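Long-range contacts in 6-phosphogluconate dehydrogenase, NAD-binding (Mycolicibacterium smegmatis MC2 155, PDB 6SMT), which is an S-enantioselective imine reductase that binds NADPH and probably uses it as hydride donor to reduce imines to amines: residues B[192-196]-B[255-261]; B[12-16]-B[66-72]. All blocks are in the same frame, centred on the assembly; numbering follows the deposited sequence. Where two conformers were deposited one is given.

Interaction 1. Residues B[192-196]-B[255-261]; sequences HALMV and SREAGVD
The imidazole of H192 reaches from helix 171-199 to the last turn of helix 241-257 and to the chain just beyond it, meeting S255 and D261 through one ring nitrogen. NE2 of H192 donates to OG of S255 at 2.9 Å, with the hydroxyl tilted 17° from the ring plane. The backbone O of D261 lies in that plane, at the ring edge, 2.8 Å from NE2 of H192, but the N-H points poorly at it and the bond is weak. With CG anti to the backbone N (chi1 -175°), the ring is carried off the helix to this position. S255 relays the grip: its OG in turn donates to the backbone O of V260 at 2.6 Å, approaching from above the carbonyl plane and not along a lone pair. On its other nitrogen, ND1, H192 is hydrogen-bonded to D181 of the second subunit, an arrangement that fixes the rotation of the ring.

Helix 241-257 closes in a Schellman motif, with G259 at positive phi and the amides of G259 and V260 bonding back to the carbonyls of R256 and S255. This reversal brings V260 round to face helix 171-199, within the all-helical C-terminal part of the reductase.

Apolar contacts fill the remainder. CG1 of V260 slants against the imidazole, 3.5 Å from NE2 of H192, while its other branch, CG2, meets CB of M195 at 4.1 Å and CG2 of V196 at 4.2 Å. The two methyls of V196 are divided between partners: CG2 leans on the S255 backbone and V260, whereas CG1 approaches CB of A258 at 4.3 Å. M292 of the second subunit packs on both H192 and V260, and Y271 of that subunit hydrogen-bonds the carboxylate of D261.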
# COMPACT_ATOMS: atom_id res chain seq x y z
N HIS B 192 4.03 -1.13 10.32
CA HIS B 192 5.41 -0.70 10.58
C HIS B 192 5.43 0.82 10.78
O HIS B 192 6.05 1.33 11.74
CB HIS B 192 6.29 -1.19 9.45
CG HIS B 192 7.71 -0.92 9.67
ND1 HIS B 192 8.28 0.27 9.31
CD2 HIS B 192 8.66 -1.68 10.24
CE1 HIS B 192 9.61 0.20 9.63
NE2 HIS B 192 9.81 -0.96 10.21
N ALA B 193 4.78 1.52 9.88
CA ALA B 193 4.73 2.99 9.94
C ALA B 193 4.14 3.43 11.26
O ALA B 193 4.64 4.44 11.84
CB ALA B 193 3.94 3.51 8.79
N LEU B 194 3.04 2.83 11.70
CA LEU B 194 2.46 3.23 12.99
C LEU B 194 3.49 3.05 14.10
O LEU B 194 3.53 3.91 15.00
CB LEU B 194 1.21 2.41 13.32
CG LEU B 194 -0.02 2.66 12.50
CD1 LEU B 194 -1.20 1.91 13.07
CD2 LEU B 194 -0.35 4.13 12.35
N MET B 195 4.27 1.96 14.10
CA MET B 195 5.20 1.71 15.22
C MET B 195 6.30 2.76 15.18
O MET B 195 6.75 3.25 16.26
CB MET B 195 5.78 0.30 15.11
CG MET B 195 4.80 -0.72 15.27
SD MET B 195 4.22 -0.86 16.95
CE MET B 195 5.64 -1.85 17.45
N VAL B 196 6.82 3.11 14.01
CA VAL B 196 7.93 4.10 13.92
C VAL B 196 7.36 5.47 14.27
O VAL B 196 8.03 6.22 15.02
CB VAL B 196 8.58 4.10 12.55
CG1 VAL B 196 9.62 5.21 12.48
CG2 VAL B 196 9.22 2.75 12.28
N SER B 255 13.76 3.29 11.38
CA SER B 255 13.15 2.10 11.96
C SER B 255 14.08 1.62 13.10
O SER B 255 13.58 1.29 14.18
CB SER B 255 12.90 1.09 10.87
OG SER B 255 12.32 -0.09 11.36
N ARG B 256 15.37 1.52 12.77
CA ARG B 256 16.43 1.01 13.71
C ARG B 256 16.35 1.83 14.99
O ARG B 256 16.20 1.23 16.11
CB ARG B 256 17.84 1.13 13.11
CG ARG B 256 18.16 0.03 12.10
CD ARG B 256 19.60 -0.50 11.87
NE ARG B 256 19.96 -0.54 10.44
CZ ARG B 256 21.20 -0.78 9.96
NH1 ARG B 256 22.21 -1.07 10.79
NH2 ARG B 256 21.42 -0.75 8.66
N GLU B 257 16.35 3.13 14.82
CA GLU B 257 16.40 4.08 15.94
C GLU B 257 15.15 3.93 16.80
O GLU B 257 15.26 4.10 18.04
CB GLU B 257 16.59 5.48 15.43
CG GLU B 257 16.38 6.46 16.56
CD GLU B 257 17.00 7.82 16.32
OE1 GLU B 257 17.96 7.87 15.49
OE2 GLU B 257 16.59 8.77 17.05
N ALA B 258 14.01 3.60 16.21
CA ALA B 258 12.74 3.40 16.92
C ALA B 258 12.63 2.02 17.57
O ALA B 258 11.64 1.72 18.24
CB ALA B 258 11.58 3.65 15.96
N GLY B 259 13.58 1.13 17.38
CA GLY B 259 13.55 -0.21 17.95
C GLY B 259 12.59 -1.10 17.15
O GLY B 259 12.05 -2.07 17.71
N VAL B 260 12.49 -0.84 15.84
CA VAL B 260 11.57 -1.64 14.99
C VAL B 260 12.34 -2.33 13.85
O VAL B 260 13.20 -1.68 13.23
CB VAL B 260 10.49 -0.71 14.39
CG1 VAL B 260 9.45 -1.48 13.65
CG2 VAL B 260 9.82 0.16 15.48
N ASP B 261 12.08 -3.61 13.67
CA ASP B 261 12.70 -4.37 12.59
C ASP B 261 12.36 -3.71 11.23
O ASP B 261 11.23 -3.25 11.09
CB ASP B 261 12.19 -5.79 12.60
CG ASP B 261 12.84 -6.68 11.58
OD1 ASP B 261 14.04 -7.00 11.81
OD2 ASP B 261 12.26 -6.95 10.54

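Interaction 2. Residues B[12-16]-B[66-72]; sequences TVTVL and ASDLALV
Strands 12-16 and 69-72 run parallel, 4.6 Å apart at their closest with their directions 21° off each other, and pair T14 with A70, V15 with L71 and L16 with V72. Three bonds join them: N of T14 to O of L69, N of L71 to O of T14 at 2.8 Å, and N of L16 to O of L71.

Ahead of strand 69-72, hydroxyls take over. OG1 of T12, held between its backbone N and carbonyl carbon (chi1 52°), accepts the amide N of D68 at 2.9 Å, and a water links N of T12 to OD2 of D68. S67 turns its OG to OG1 of T14 at 2.7 Å; the T14 hydroxyl is also hydrogen-bonded to the carbonyl of A63, while a second water meets the S67 hydroxyl.

On one sheet face, in the conformer given, CG1 of V13 lies 4.1 Å from CG of L71; CG2 of V15 comes only loosely near CD1 of L71. L29 of helix 20-31 covers V13, V15 and L71, and V155 of helix 146-156 covers V13 and L69. On the other face, CD1 of L16 rests against CB of A70 at 3.9 Å and against CG2 of V72.

Strand 12-16 also pairs with strand 35-39 on its far edge. It is thus the first strand of a Rossmann fold, here joined to the fourth in the 3-2-1-4 order, and leads into the glycine-rich GxGxxG turn beside the bound NADPH.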
# COMPACT_ATOMS: atom_id res chain seq x y z
N THR B 12 -31.83 -21.97 -3.37
CA THR B 12 -31.27 -22.68 -2.21
C THR B 12 -29.77 -22.56 -2.28
O THR B 12 -29.19 -22.78 -3.35
CB THR B 12 -31.69 -24.13 -2.14
OG1 THR B 12 -31.43 -24.82 -3.37
CG2 THR B 12 -33.17 -24.17 -1.83
N VAL B 13 -29.19 -22.09 -1.17
CA VAL B 13 -27.72 -21.93 -1.01
C VAL B 13 -27.29 -22.55 0.30
O VAL B 13 -27.92 -22.36 1.33
CB VAL B 13 -27.29 -20.47 -1.11
CG1 VAL B 13 -25.78 -20.40 -1.22
CG2 VAL B 13 -27.96 -19.76 -2.30
N THR B 14 -26.18 -23.26 0.27
CA THR B 14 -25.51 -23.76 1.47
C THR B 14 -24.20 -23.00 1.65
O THR B 14 -23.49 -22.77 0.66
CB THR B 14 -25.20 -25.24 1.42
OG1 THR B 14 -26.48 -25.89 1.48
CG2 THR B 14 -24.37 -25.74 2.57
N VAL B 15 -23.91 -22.55 2.86
CA VAL B 15 -22.58 -22.02 3.23
C VAL B 15 -21.93 -23.00 4.16
O VAL B 15 -22.47 -23.30 5.21
CB VAL B 15 -22.66 -20.61 3.83
CG1 VAL B 15 -21.27 -20.10 4.10
CG2 VAL B 15 -23.39 -19.65 2.92
N LEU B 16 -20.75 -23.48 3.83
CA LEU B 16 -19.87 -24.34 4.64
C LEU B 16 -18.69 -23.48 5.08
O LEU B 16 -17.89 -23.05 4.22
CB LEU B 16 -19.42 -25.59 3.90
CG LEU B 16 -20.57 -26.45 3.38
CD1 LEU B 16 -20.82 -26.28 1.92
CD2 LEU B 16 -20.38 -27.95 3.67
N ALA B 66 -28.81 -30.23 0.71
CA ALA B 66 -29.96 -29.36 0.96
C ALA B 66 -30.18 -28.34 -0.16
O ALA B 66 -31.27 -27.76 -0.25
CB ALA B 66 -29.81 -28.69 2.26
N SER B 67 -29.15 -28.04 -0.97
CA SER B 67 -29.17 -26.89 -1.86
C SER B 67 -28.65 -27.15 -3.28
O SER B 67 -27.85 -28.05 -3.49
CB SER B 67 -28.35 -25.74 -1.25
OG SER B 67 -28.73 -25.45 0.10
N ASP B 68 -29.00 -26.28 -4.17
CA ASP B 68 -28.49 -26.36 -5.56
C ASP B 68 -27.06 -25.82 -5.65
O ASP B 68 -26.33 -26.29 -6.53
CB ASP B 68 -29.38 -25.57 -6.50
CG ASP B 68 -30.78 -26.15 -6.63
OD1 ASP B 68 -30.92 -27.35 -6.43
OD2 ASP B 68 -31.64 -25.38 -7.00
N LEU B 69 -26.65 -25.00 -4.70
CA LEU B 69 -25.37 -24.24 -4.74
C LEU B 69 -24.76 -24.29 -3.38
O LEU B 69 -25.46 -23.95 -2.42
CB LEU B 69 -25.67 -22.81 -5.16
CG LEU B 69 -24.50 -21.86 -5.21
CD1 LEU B 69 -23.52 -22.29 -6.30
CD2 LEU B 69 -24.94 -20.44 -5.50
N ALA B 70 -23.50 -24.66 -3.27
CA ALA B 70 -22.75 -24.73 -2.02
C ALA B 70 -21.51 -23.82 -2.09
O ALA B 70 -20.79 -23.94 -3.08
CB ALA B 70 -22.31 -26.11 -1.65
N LEU B 71 -21.38 -22.90 -1.14
CA LEU B 71 -20.20 -22.03 -1.04
C LEU B 71 -19.31 -22.56 0.06
O LEU B 71 -19.83 -22.80 1.20
CB LEU B 71 -20.62 -20.60 -0.71
CG LEU B 71 -21.72 -20.03 -1.57
CD1 LEU B 71 -22.00 -18.58 -1.18
CD2 LEU B 71 -21.43 -20.13 -3.04
N VAL B 72 -18.02 -22.77 -0.17
CA VAL B 72 -17.09 -23.28 0.84
C VAL B 72 -16.08 -22.19 1.22
O VAL B 72 -15.28 -21.78 0.40
CB VAL B 72 -16.39 -24.57 0.40
CG1 VAL B 72 -15.65 -25.12 1.57
CG2 VAL B 72 -17.36 -25.58 -0.23
O HOH W 1 -31.73 -22.77 -6.25
O HOH W 2 -30.73 -24.36 1.55

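The two contacts belong to different parts of the chain, with centres 46 Å apart and nearest atoms about 30 Å apart, on opposite sides of the chain's centre. Interaction 2 lies inside the nucleotide-binding domain, where the side chain of V72 comes within about 8 Å of NADPH and the neighbouring L18 and V74 bind it. Interaction 1 sits in the C-terminal helical domain, away from the annotated sites, and is touched by the second subunit, whereas no other protein chain touches interaction 2. Helix 171-199, which supplies 192-196, also carries L180, F183 and W184 of the 2-ethylhexanol pocket.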